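Local coordinates for protein dihydroxyacetone kinase (Citrobacter freundii, PDB 1UN8) that catalyses the ATP-dependent phosphorylation of dihydroxyacetone to dihydroxyacetone phosphate, using a divalent metal ion, and works as a homodimer, at residues I38-V42 / A76-G80; N49-V53 / A166-L172; P149-A153 / G218-P223; S233-V237 / I271-L276; I285-I289 / P328-P333. All coordinates share one frame; numbering follows the deposited sequence.

Contact 1 of 5, residues I38-V42 / A76-G80; sequences IRIVV and AAVCG
A76 meets V42 at one end of an antiparallel pairing between strands 40-43 and 76-80, whose short axes approach to 4.9 Å at 168°. The two form a non-hydrogen-bonded pair: A76 CB packs against V42 CG2 at 3.8 Å, the branch that lies anti to the backbone N (chi1 of V42 is 79° for the other methyl, CG1). The CA of A76 also makes a CA-H...O contact with V41 O. A77 and V41 are the hydrogen-bonded pair, closed by A77 N to V41 O (3.1 Å) and V41 N to A77 O (3.2 Å), the latter nearly straight at 170°. V78 returns to the face that carries A76, I40 and V42, and its CG1 touches I40 CG1 at 4.2 Å; helix 88-98 packs on this same face. At C79 the backbone N donates to R39 O at 2.9 Å. C79 CB lies 3.4 Å from that oxygen, and V13 of helix 12-22 touches the side chains of R39 and C79. At this same pair, a water replaces the second direct bond: it accepts from R39 N and donates to C79 O, 2.7 Å away. G80 O, in turn, accepts from the hydroxyl of S59, a substrate-binding residue. The chemistry is thus backbone pairing between apolar faces, with a water completing the R39-C79 pair; this is consistent with a fixed position for 76-80 beside the substrate-binding S59.

Contact 2 of 5, residues N49-V53 / A166-L172; sequences NNVAV and AERGYNL
N50 and G169 bring their CA atoms to 5.1 Å, and V51 and A166 to 5.2 Å, where the run into strand 52-59 passes the end of helix 155-167. That helix finishes in a Schellman motif: G169, at positive phi (63°), is the C-prime residue, with Y170 N bonded to F165 O and G169 N to A166 O. The N50 side chain lies over this turn. With chi1 at -77° its CG stands beside its own backbone N, which carries the amide across the last carbonyls of the helix; CG is 3.2 Å from A166 O. The amide's two ends reach different parts of the turn: ND2 is 3.0 Å from E167 O, whereas OD1 is 3.0 Å from G169 CA. V51 turns its two methyls to separate partners. The V51 and L172 side chains cross at about a right angle, CG1 meeting CD1, while V51 CG2 sits 3.5 Å from L172 N, at the start of the next helix, 172-184. N171 is the N-cap of that helix, its OD1 accepting from T174 N. The contact therefore joins the entry of a central strand to the connection between two successive helices. The OE1 of E167 forms a salt bridge with R43. A166 CB touches both V51 O, at 3.4 Å, and V53 CG2, at 3.7 Å.

Contact 3 of 5, residues P149-A153 / G218-P223; sequences PRGIA and GIHGEP
R150 and E222 run past each other in opposite directions, their guanidinium and carboxylate planes 20° apart. The near-parallel setting does not make a salt bridge; instead E222 CB lies over one guanidinium face, 3.3 Å above its plane. The arginine, extended from CG to NE, reaches beyond it to P223 O, which accepts from both NH1 and NH2 at 3.1 Å. This end-on, two-nitrogen grip on one oxygen is nearly coplanar with the guanidinium, 2° out, and so fixes the rotation of the group. Farther along, I152 and I219 cross obliquely and touch through their CG2 methyls at 3.7 Å. I219 CG1 also lies over a face of the H220 ring. A bend at chi2 (94°) turns the E222 carboxylate back over the preceding type I turn, G218 to G221: OE1 accepts from H220 ND1 at 2.8 Å, close to the ring plane, and OE2 from H220 N. H220 is the active-site residue that forms the hemiaminal intermediate through its tele nitrogen, NE2. The bond at ND1 probably helps set the ring's rotation, together with the rings of H61, Y111 and F83, and leaves NE2 on the far side, so R150 probably acts as a second-shell residue, steadying the backbone next to the glutamate that orients the nucleophile.

Contact 4 of 5, residues S233-V237 / I271-L276; sequences SAQVV and IITREL
E275 meets S233, A234 and V237 where helices 233-247 and 266-277 pack against each other, their short axes 9.2 Å apart and crossing at -56°. The two helices pack on the sheet that holds strands 254-260 and 301-309, in an alpha/beta domain; F303 of the latter strand touches V237 and I272. From the buried E275 the CB lies against V237, 3.8 Å from its CB, with the two side chains set at a slant. CG, placed beside the backbone N by a chi1 of -55°, passes 3.9 Å from both CB and OG of S233. A bend at chi2 (-68°) then lays the carboxyl carbon against the A234 backbone. Of the oxygens, OE1 is 3.7 Å from A234 CB and has a salt bridge to R274 NH1 of its own helix. R274 in turn pairs through NE with D15 of the second subunit, linking this interface to the dimer. Apolar side chains flank the polar pair of S233 and E275: I272 CD1 reaches S233 CB, and V237 CG2 meets I272 CG2 at 4.0 Å. Residues of the second subunit, N7 and F5 among them, pack on the same region. The S233 OG donates to the anti lone pair of E275 OE2, a short bond of 2.6 Å.

Contact 5 of 5, residues I285-I289 / P328-P333; sequences IDWLI and PTPVPP
L288 and V331 make a single antiparallel bridge, with L288 N to V331 O at 2.7 Å and V331 N to L288 O at 2.9 Å. The two bonds differ in geometry: the first donor sits 35° out of the carbonyl plane, the second in plane. Around this bridge four prolines supply apolar contacts. W287 lies side by side with P332, both pointing the same way, and its CZ3 comes to 3.4 Å from P332 CG. L288 crosses P333 at about a right angle, CD1 to CB at 4.0 Å. I289 divides its branches between two rings, CG2 touching P328 CG and CG1 touching P330 CG, because chi1 (-59°) sets CG1 beside the backbone N and CG2 anti to it. Further out, W287 NE1 donates to E315 OE1, which anchors the indole to helix 314-319, and the D286 carboxylate pairs with R253. Strand 285-292 is the outermost strand of its sheet within the chain, so segment 328-333 adds a short irregular edge to it. Strand 285-292 bonds to its sheet neighbour 254-260; L319 of helix 314-319 packs on W287 and P330, and I22 of the second subunit touches L288 and P333.

In the fold
Contact 1 lies within a six-stranded mixed sheet and contact 2 joins that sheet, through strand 52-59, to a helix end; strands 76-80 and 52-59 are neighbours, and the nearest atoms of the two contacts are about 4 Å apart. Contact 3 holds the active-site H220, and its I219 side chain is about 3 Å from that of substrate-binding H61. Contact 1 borders the same site, with the C79 side chain about 4 Å from that of S59, although the centres of contacts 1 and 3 are 21 Å apart. Contacts 4 and 5 lie around the second sheet, away from the annotated sites. They touch each other, L276 CD2 to L288 CD2 at 3.7 Å, and both reach the second subunit.

Contact 1 of 5, residues I38-V42 / A76-G80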
# COMPACT_ATOMS: atom_id res chain seq x y z
N ILE A 38 21.95 16.78 5.57
CA ILE A 38 20.82 17.61 5.20
C ILE A 38 20.17 16.92 4.01
O ILE A 38 20.84 16.65 3.01
CB ILE A 38 21.25 19.05 4.81
CG1 ILE A 38 21.53 19.85 6.08
CG2 ILE A 38 20.18 19.75 4.00
CD1 ILE A 38 22.97 20.37 6.19
N ARG A 39 18.88 16.62 4.13
CA ARG A 39 18.17 15.93 3.07
C ARG A 39 16.98 16.73 2.56
O ARG A 39 15.86 16.57 3.04
CB ARG A 39 17.75 14.54 3.57
CG ARG A 39 18.86 13.49 3.38
CD ARG A 39 18.76 12.32 4.34
NE ARG A 39 18.83 12.80 5.71
CZ ARG A 39 19.42 12.16 6.71
NH1 ARG A 39 20.01 10.99 6.51
NH2 ARG A 39 19.41 12.70 7.92
N ILE A 40 17.25 17.57 1.58
CA ILE A 40 16.23 18.43 0.99
C ILE A 40 15.93 18.11 -0.46
O ILE A 40 16.83 17.93 -1.28
CB ILE A 40 16.67 19.90 1.04
CG1 ILE A 40 17.12 20.25 2.46
CG2 ILE A 40 15.53 20.78 0.56
CD1 ILE A 40 17.06 21.76 2.77
N VAL A 41 14.64 18.03 -0.78
CA VAL A 41 14.22 17.76 -2.14
C VAL A 41 13.50 19.02 -2.54
O VAL A 41 12.70 19.56 -1.78
CB VAL A 41 13.23 16.60 -2.24
CG1 VAL A 41 12.66 16.54 -3.66
CG2 VAL A 41 13.94 15.31 -1.91
N VAL A 42 13.79 19.50 -3.74
CA VAL A 42 13.17 20.72 -4.22
C VAL A 42 12.68 20.55 -5.64
O VAL A 42 13.13 19.65 -6.35
CB VAL A 42 14.16 21.89 -4.16
CG1 VAL A 42 15.11 21.83 -5.34
CG2 VAL A 42 13.40 23.19 -4.12
N ALA A 76 9.30 22.72 -1.59
CA ALA A 76 10.40 21.88 -1.14
C ALA A 76 9.95 21.13 0.10
O ALA A 76 8.96 21.48 0.73
CB ALA A 76 11.62 22.74 -0.83
N ALA A 77 10.69 20.08 0.46
CA ALA A 77 10.38 19.29 1.65
C ALA A 77 11.69 18.99 2.36
O ALA A 77 12.68 18.61 1.73
CB ALA A 77 9.67 17.97 1.25
N VAL A 78 11.71 19.18 3.68
CA VAL A 78 12.92 18.92 4.44
C VAL A 78 12.70 17.57 5.13
O VAL A 78 11.84 17.45 6.00
CB VAL A 78 13.16 20.02 5.48
CG1 VAL A 78 14.63 20.09 5.84
CG2 VAL A 78 12.64 21.36 4.95
N CYS A 79 13.50 16.58 4.72
CA CYS A 79 13.40 15.22 5.24
C CYS A 79 14.36 14.85 6.36
O CYS A 79 15.59 14.84 6.18
CB CYS A 79 13.59 14.23 4.08
SG CYS A 79 12.58 14.62 2.63
N GLY A 80 13.80 14.54 7.53
CA GLY A 80 14.62 14.16 8.65
C GLY A 80 14.80 12.66 8.55
O GLY A 80 14.35 12.03 7.58
O HOH W 1 17.06 17.11 5.94

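Contact 2 of 5, residues N49-V53 / A166-L172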
# COMPACT_ATOMS: atom_id res chain seq x y z
N ASN A 49 9.36 34.09 -7.72
CA ASN A 49 8.51 35.28 -7.77
C ASN A 49 7.28 34.99 -6.93
O ASN A 49 6.65 35.90 -6.39
CB ASN A 49 8.09 35.61 -9.21
CG ASN A 49 9.22 36.21 -10.01
OD1 ASN A 49 9.96 37.07 -9.51
ND2 ASN A 49 9.37 35.77 -11.26
N ASN A 50 6.92 33.71 -6.85
CA ASN A 50 5.78 33.29 -6.04
C ASN A 50 6.25 32.92 -4.65
O ASN A 50 7.45 32.70 -4.42
CB ASN A 50 5.07 32.10 -6.68
CG ASN A 50 4.20 32.50 -7.85
OD1 ASN A 50 3.60 33.58 -7.85
ND2 ASN A 50 4.10 31.62 -8.85
N VAL A 51 5.32 32.87 -3.71
CA VAL A 51 5.66 32.52 -2.34
C VAL A 51 6.01 31.04 -2.25
O VAL A 51 5.33 30.20 -2.83
CB VAL A 51 4.49 32.81 -1.38
CG1 VAL A 51 4.76 32.19 -0.02
CG2 VAL A 51 4.30 34.33 -1.25
N ALA A 52 7.08 30.74 -1.53
CA ALA A 52 7.50 29.36 -1.37
C ALA A 52 6.72 28.69 -0.23
O ALA A 52 6.49 29.29 0.83
CB ALA A 52 9.00 29.31 -1.07
N VAL A 53 6.29 27.45 -0.46
CA VAL A 53 5.58 26.69 0.56
C VAL A 53 6.45 25.48 0.92
O VAL A 53 6.48 24.48 0.19
CB VAL A 53 4.22 26.18 0.03
CG1 VAL A 53 3.46 25.43 1.12
CG2 VAL A 53 3.38 27.35 -0.48
N ALA A 166 -0.36 30.24 -3.51
CA ALA A 166 1.04 30.57 -3.76
C ALA A 166 1.41 30.56 -5.24
O ALA A 166 2.11 31.46 -5.71
CB ALA A 166 1.95 29.60 -3.00
N GLU A 167 0.93 29.56 -5.98
CA GLU A 167 1.22 29.46 -7.41
C GLU A 167 0.63 30.62 -8.19
O GLU A 167 1.20 31.07 -9.18
CB GLU A 167 0.69 28.15 -7.99
CG GLU A 167 1.57 26.95 -7.70
CD GLU A 167 2.83 26.91 -8.56
OE1 GLU A 167 3.80 26.23 -8.17
OE2 GLU A 167 2.82 27.56 -9.63
N ARG A 168 -0.52 31.09 -7.73
CA ARG A 168 -1.22 32.19 -8.37
C ARG A 168 -0.78 33.57 -7.91
O ARG A 168 -1.54 34.53 -7.96
CB ARG A 168 -2.73 31.99 -8.18
CG ARG A 168 -3.20 30.74 -8.88
CD ARG A 168 -4.64 30.37 -8.62
NE ARG A 168 -5.02 29.24 -9.48
CZ ARG A 168 -4.47 28.03 -9.42
NH1 ARG A 168 -3.51 27.77 -8.53
NH2 ARG A 168 -4.86 27.09 -10.27
N GLY A 169 0.47 33.65 -7.46
CA GLY A 169 1.05 34.90 -7.03
C GLY A 169 0.48 35.67 -5.85
O GLY A 169 0.89 36.82 -5.64
N TYR A 170 -0.44 35.09 -5.08
CA TYR A 170 -0.96 35.83 -3.93
C TYR A 170 0.18 36.05 -2.93
O TYR A 170 1.17 35.33 -2.94
CB TYR A 170 -2.09 35.07 -3.27
CG TYR A 170 -3.37 35.02 -4.08
CD1 TYR A 170 -3.50 34.12 -5.14
CD2 TYR A 170 -4.45 35.85 -3.76
CE1 TYR A 170 -4.70 34.04 -5.86
CE2 TYR A 170 -5.65 35.79 -4.47
CZ TYR A 170 -5.77 34.88 -5.52
OH TYR A 170 -6.97 34.79 -6.22
N ASN A 171 0.04 37.05 -2.07
CA ASN A 171 1.10 37.34 -1.11
C ASN A 171 1.14 36.40 0.10
O ASN A 171 0.15 35.74 0.43
CB ASN A 171 1.00 38.79 -0.62
CG ASN A 171 -0.32 39.09 0.09
OD1 ASN A 171 -0.66 38.45 1.08
ND2 ASN A 171 -1.07 40.06 -0.43
N LEU A 172 2.30 36.36 0.74
CA LEU A 172 2.52 35.53 1.91
C LEU A 172 1.35 35.58 2.89
O LEU A 172 0.82 34.56 3.30
CB LEU A 172 3.80 35.96 2.63
CG LEU A 172 4.20 35.19 3.88
CD1 LEU A 172 4.16 33.70 3.60
CD2 LEU A 172 5.60 35.62 4.31

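Contact 3 of 5, residues P149-A153 / G218-P223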
# COMPACT_ATOMS: atom_id res chain seq x y z
N PRO A 149 -3.13 19.04 19.42
CA PRO A 149 -3.58 17.98 18.50
C PRO A 149 -2.46 17.61 17.54
O PRO A 149 -1.82 18.47 16.94
CB PRO A 149 -4.76 18.62 17.77
CG PRO A 149 -5.28 19.61 18.77
CD PRO A 149 -4.02 20.21 19.33
N ARG A 150 -2.23 16.32 17.38
CA ARG A 150 -1.19 15.88 16.48
C ARG A 150 -1.57 16.20 15.06
O ARG A 150 -2.75 16.27 14.72
CB ARG A 150 -0.99 14.37 16.61
CG ARG A 150 -0.50 13.91 17.95
CD ARG A 150 -0.84 12.45 18.15
NE ARG A 150 -0.35 11.95 19.43
CZ ARG A 150 -0.64 10.75 19.92
NH1 ARG A 150 -1.43 9.92 19.24
NH2 ARG A 150 -0.15 10.37 21.09
N GLY A 151 -0.56 16.42 14.22
CA GLY A 151 -0.80 16.70 12.82
C GLY A 151 -0.60 15.41 12.04
O GLY A 151 0.47 14.79 12.12
N ILE A 152 -1.62 15.00 11.30
CA ILE A 152 -1.56 13.78 10.51
C ILE A 152 -1.99 14.00 9.05
O ILE A 152 -1.79 15.06 8.50
CB ILE A 152 -2.41 12.67 11.20
CG1 ILE A 152 -3.88 13.12 11.28
CG2 ILE A 152 -1.83 12.38 12.61
CD1 ILE A 152 -4.57 12.72 12.55
N ALA A 153 -2.61 13.00 8.44
CA ALA A 153 -3.01 13.06 7.04
C ALA A 153 -3.57 14.37 6.49
O ALA A 153 -3.18 14.81 5.41
CB ALA A 153 -3.98 11.92 6.73
N GLY A 218 -0.83 7.08 16.76
CA GLY A 218 -0.11 8.12 16.04
C GLY A 218 0.68 7.64 14.83
O GLY A 218 0.98 6.45 14.72
N ILE A 219 1.01 8.57 13.93
CA ILE A 219 1.76 8.24 12.73
C ILE A 219 3.21 7.90 13.02
O ILE A 219 3.98 7.60 12.10
CB ILE A 219 1.69 9.36 11.68
CG1 ILE A 219 2.38 10.63 12.21
CG2 ILE A 219 0.24 9.62 11.33
CD1 ILE A 219 2.56 11.70 11.16
N HIS A 220 3.59 7.98 14.28
CA HIS A 220 4.95 7.62 14.68
C HIS A 220 4.79 6.43 15.62
O HIS A 220 5.74 6.00 16.26
CB HIS A 220 5.66 8.78 15.39
CG HIS A 220 5.84 9.99 14.52
ND1 HIS A 220 5.09 11.13 14.67
CD2 HIS A 220 6.64 10.20 13.44
CE1 HIS A 220 5.41 11.99 13.72
NE2 HIS A 220 6.35 11.45 12.97
N GLY A 221 3.57 5.90 15.68
CA GLY A 221 3.29 4.77 16.54
C GLY A 221 2.88 5.18 17.94
O GLY A 221 2.71 4.33 18.80
N GLU A 222 2.73 6.47 18.18
CA GLU A 222 2.34 6.96 19.50
C GLU A 222 1.03 6.32 20.00
O GLU A 222 0.17 5.95 19.21
CB GLU A 222 2.15 8.49 19.48
CG GLU A 222 3.33 9.32 19.00
CD GLU A 222 3.27 9.64 17.52
OE1 GLU A 222 3.79 10.71 17.12
OE2 GLU A 222 2.71 8.82 16.75
N PRO A 223 0.87 6.20 21.32
CA PRO A 223 -0.33 5.62 21.93
C PRO A 223 -1.56 6.36 21.42
O PRO A 223 -1.54 7.58 21.28
CB PRO A 223 -0.12 5.86 23.42
CG PRO A 223 1.35 5.81 23.55
CD PRO A 223 1.84 6.59 22.36

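Contact 4 of 5, residues S233-V237 / I271-L276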
# COMPACT_ATOMS: atom_id res chain seq x y z
N SER A 233 -15.25 -3.81 10.18
CA SER A 233 -15.18 -2.59 9.38
C SER A 233 -16.33 -1.60 9.57
O SER A 233 -16.10 -0.39 9.70
CB SER A 233 -15.05 -2.96 7.89
OG SER A 233 -16.12 -3.78 7.46
N ALA A 234 -17.56 -2.09 9.61
CA ALA A 234 -18.70 -1.20 9.78
C ALA A 234 -18.73 -0.52 11.14
O ALA A 234 -18.96 0.70 11.25
CB ALA A 234 -19.98 -1.97 9.56
N GLN A 235 -18.50 -1.29 12.19
CA GLN A 235 -18.52 -0.75 13.52
C GLN A 235 -17.40 0.25 13.67
O GLN A 235 -17.61 1.38 14.13
CB GLN A 235 -18.39 -1.89 14.54
CG GLN A 235 -19.63 -2.78 14.59
CD GLN A 235 -19.46 -4.01 15.46
OE1 GLN A 235 -19.15 -3.90 16.65
NE2 GLN A 235 -19.67 -5.19 14.88
N VAL A 236 -16.20 -0.14 13.25
CA VAL A 236 -15.06 0.76 13.34
C VAL A 236 -15.28 2.06 12.56
O VAL A 236 -15.04 3.14 13.08
CB VAL A 236 -13.77 0.07 12.85
CG1 VAL A 236 -12.61 1.05 12.86
CG2 VAL A 236 -13.47 -1.12 13.74
N VAL A 237 -15.75 1.97 11.33
CA VAL A 237 -15.96 3.18 10.56
C VAL A 237 -17.07 4.07 11.11
O VAL A 237 -16.94 5.30 11.13
CB VAL A 237 -16.23 2.86 9.07
CG1 VAL A 237 -16.72 4.11 8.33
CG2 VAL A 237 -14.96 2.38 8.42
N ILE A 271 -13.37 -2.09 1.18
CA ILE A 271 -14.45 -2.34 2.13
C ILE A 271 -14.64 -1.10 2.99
O ILE A 271 -15.76 -0.67 3.24
CB ILE A 271 -14.12 -3.53 3.03
CG1 ILE A 271 -13.95 -4.79 2.18
CG2 ILE A 271 -15.24 -3.75 4.05
CD1 ILE A 271 -13.45 -6.01 2.95
N ILE A 272 -13.53 -0.52 3.45
CA ILE A 272 -13.60 0.67 4.29
C ILE A 272 -14.32 1.79 3.52
O ILE A 272 -15.17 2.51 4.05
CB ILE A 272 -12.19 1.16 4.70
CG1 ILE A 272 -11.49 0.11 5.58
CG2 ILE A 272 -12.30 2.48 5.44
CD1 ILE A 272 -12.44 -0.69 6.44
N THR A 273 -13.96 1.92 2.24
CA THR A 273 -14.56 2.93 1.41
C THR A 273 -16.07 2.70 1.33
O THR A 273 -16.85 3.65 1.34
CB THR A 273 -13.95 2.92 0.01
OG1 THR A 273 -12.55 3.24 0.10
CG2 THR A 273 -14.65 3.92 -0.89
N ARG A 274 -16.47 1.45 1.25
CA ARG A 274 -17.89 1.15 1.17
C ARG A 274 -18.61 1.53 2.46
O ARG A 274 -19.73 2.05 2.42
CB ARG A 274 -18.12 -0.34 0.91
CG ARG A 274 -19.59 -0.74 0.94
CD ARG A 274 -19.74 -2.24 0.92
NE ARG A 274 -21.12 -2.67 1.11
CZ ARG A 274 -21.85 -2.39 2.19
NH1 ARG A 274 -21.33 -1.68 3.19
NH2 ARG A 274 -23.10 -2.83 2.27
N GLU A 275 -17.98 1.26 3.60
CA GLU A 275 -18.55 1.57 4.90
C GLU A 275 -18.79 3.08 5.01
O GLU A 275 -19.86 3.52 5.42
CB GLU A 275 -17.62 1.10 6.02
CG GLU A 275 -17.24 -0.38 5.96
CD GLU A 275 -18.41 -1.31 6.22
OE1 GLU A 275 -19.57 -0.88 6.06
OE2 GLU A 275 -18.17 -2.48 6.57
N LEU A 276 -17.77 3.85 4.63
CA LEU A 276 -17.86 5.30 4.69
C LEU A 276 -19.03 5.79 3.85
O LEU A 276 -19.77 6.67 4.26
CB LEU A 276 -16.58 5.95 4.17
CG LEU A 276 -16.68 7.48 4.10
CD1 LEU A 276 -16.53 8.09 5.49
CD2 LEU A 276 -15.61 8.02 3.19

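Contact 5 of 5, residues I285-I289 / P328-P333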
# COMPACT_ATOMS: atom_id res chain seq x y z
N ILE A 285 -21.13 14.18 1.51
CA ILE A 285 -19.90 13.99 0.75
C ILE A 285 -20.04 14.34 -0.72
O ILE A 285 -20.92 13.82 -1.40
CB ILE A 285 -19.42 12.52 0.79
CG1 ILE A 285 -19.50 11.97 2.22
CG2 ILE A 285 -18.00 12.43 0.25
CD1 ILE A 285 -18.22 11.82 2.90
N ASP A 286 -19.16 15.20 -1.22
CA ASP A 286 -19.20 15.57 -2.64
C ASP A 286 -17.94 15.09 -3.32
O ASP A 286 -17.85 15.07 -4.54
CB ASP A 286 -19.34 17.09 -2.83
CG ASP A 286 -20.71 17.61 -2.42
OD1 ASP A 286 -21.70 16.87 -2.61
OD2 ASP A 286 -20.79 18.76 -1.93
N TRP A 287 -16.95 14.73 -2.51
CA TRP A 287 -15.69 14.24 -3.05
C TRP A 287 -14.97 13.24 -2.15
O TRP A 287 -15.03 13.33 -0.93
CB TRP A 287 -14.73 15.40 -3.34
CG TRP A 287 -15.28 16.48 -4.22
CD1 TRP A 287 -15.86 17.66 -3.81
CD2 TRP A 287 -15.33 16.49 -5.65
NE1 TRP A 287 -16.25 18.39 -4.90
CE2 TRP A 287 -15.94 17.70 -6.04
CE3 TRP A 287 -14.91 15.59 -6.64
CZ2 TRP A 287 -16.15 18.03 -7.38
CZ3 TRP A 287 -15.11 15.92 -7.97
CH2 TRP A 287 -15.73 17.13 -8.33
N LEU A 288 -14.32 12.27 -2.78
CA LEU A 288 -13.51 11.28 -2.08
C LEU A 288 -12.08 11.46 -2.55
O LEU A 288 -11.83 11.67 -3.74
CB LEU A 288 -13.94 9.85 -2.39
CG LEU A 288 -15.20 9.30 -1.73
CD1 LEU A 288 -15.33 7.84 -2.10
CD2 LEU A 288 -15.11 9.44 -0.22
N ILE A 289 -11.14 11.41 -1.62
CA ILE A 289 -9.73 11.51 -1.95
C ILE A 289 -9.19 10.18 -1.43
O ILE A 289 -9.08 9.97 -0.21
CB ILE A 289 -9.02 12.70 -1.24
CG1 ILE A 289 -9.67 14.04 -1.60
CG2 ILE A 289 -7.58 12.76 -1.69
CD1 ILE A 289 -11.02 14.25 -0.95
N PRO A 328 -3.76 12.72 -5.39
CA PRO A 328 -4.84 11.98 -6.02
C PRO A 328 -6.00 12.89 -6.42
O PRO A 328 -6.45 13.71 -5.63
CB PRO A 328 -5.25 11.01 -4.94
CG PRO A 328 -5.15 11.87 -3.72
CD PRO A 328 -3.86 12.65 -3.92
N THR A 329 -6.48 12.75 -7.65
CA THR A 329 -7.58 13.55 -8.14
C THR A 329 -8.86 13.16 -7.44
O THR A 329 -9.32 12.03 -7.54
CB THR A 329 -7.78 13.34 -9.66
OG1 THR A 329 -6.63 13.84 -10.36
CG2 THR A 329 -9.04 14.06 -10.15
N PRO A 330 -9.48 14.11 -6.71
CA PRO A 330 -10.73 13.86 -5.99
C PRO A 330 -11.82 13.31 -6.91
O PRO A 330 -11.90 13.69 -8.07
CB PRO A 330 -11.08 15.24 -5.43
CG PRO A 330 -9.73 15.85 -5.21
CD PRO A 330 -9.00 15.49 -6.48
N VAL A 331 -12.65 12.42 -6.39
CA VAL A 331 -13.71 11.83 -7.19
C VAL A 331 -15.01 11.77 -6.41
O VAL A 331 -15.04 11.44 -5.24
CB VAL A 331 -13.33 10.39 -7.63
CG1 VAL A 331 -14.47 9.76 -8.42
CG2 VAL A 331 -12.04 10.42 -8.45
N PRO A 332 -16.12 12.10 -7.06
CA PRO A 332 -17.41 12.05 -6.36
C PRO A 332 -17.73 10.59 -6.09
O PRO A 332 -17.54 9.75 -6.97
CB PRO A 332 -18.38 12.65 -7.38
CG PRO A 332 -17.51 13.50 -8.24
CD PRO A 332 -16.27 12.67 -8.41
N PRO A 333 -18.21 10.25 -4.89
CA PRO A 333 -18.52 8.84 -4.66
C PRO A 333 -19.54 8.40 -5.69
O PRO A 333 -20.65 8.92 -5.73
CB PRO A 333 -19.08 8.84 -3.24
CG PRO A 333 -19.71 10.19 -3.13
CD PRO A 333 -18.66 11.07 -3.75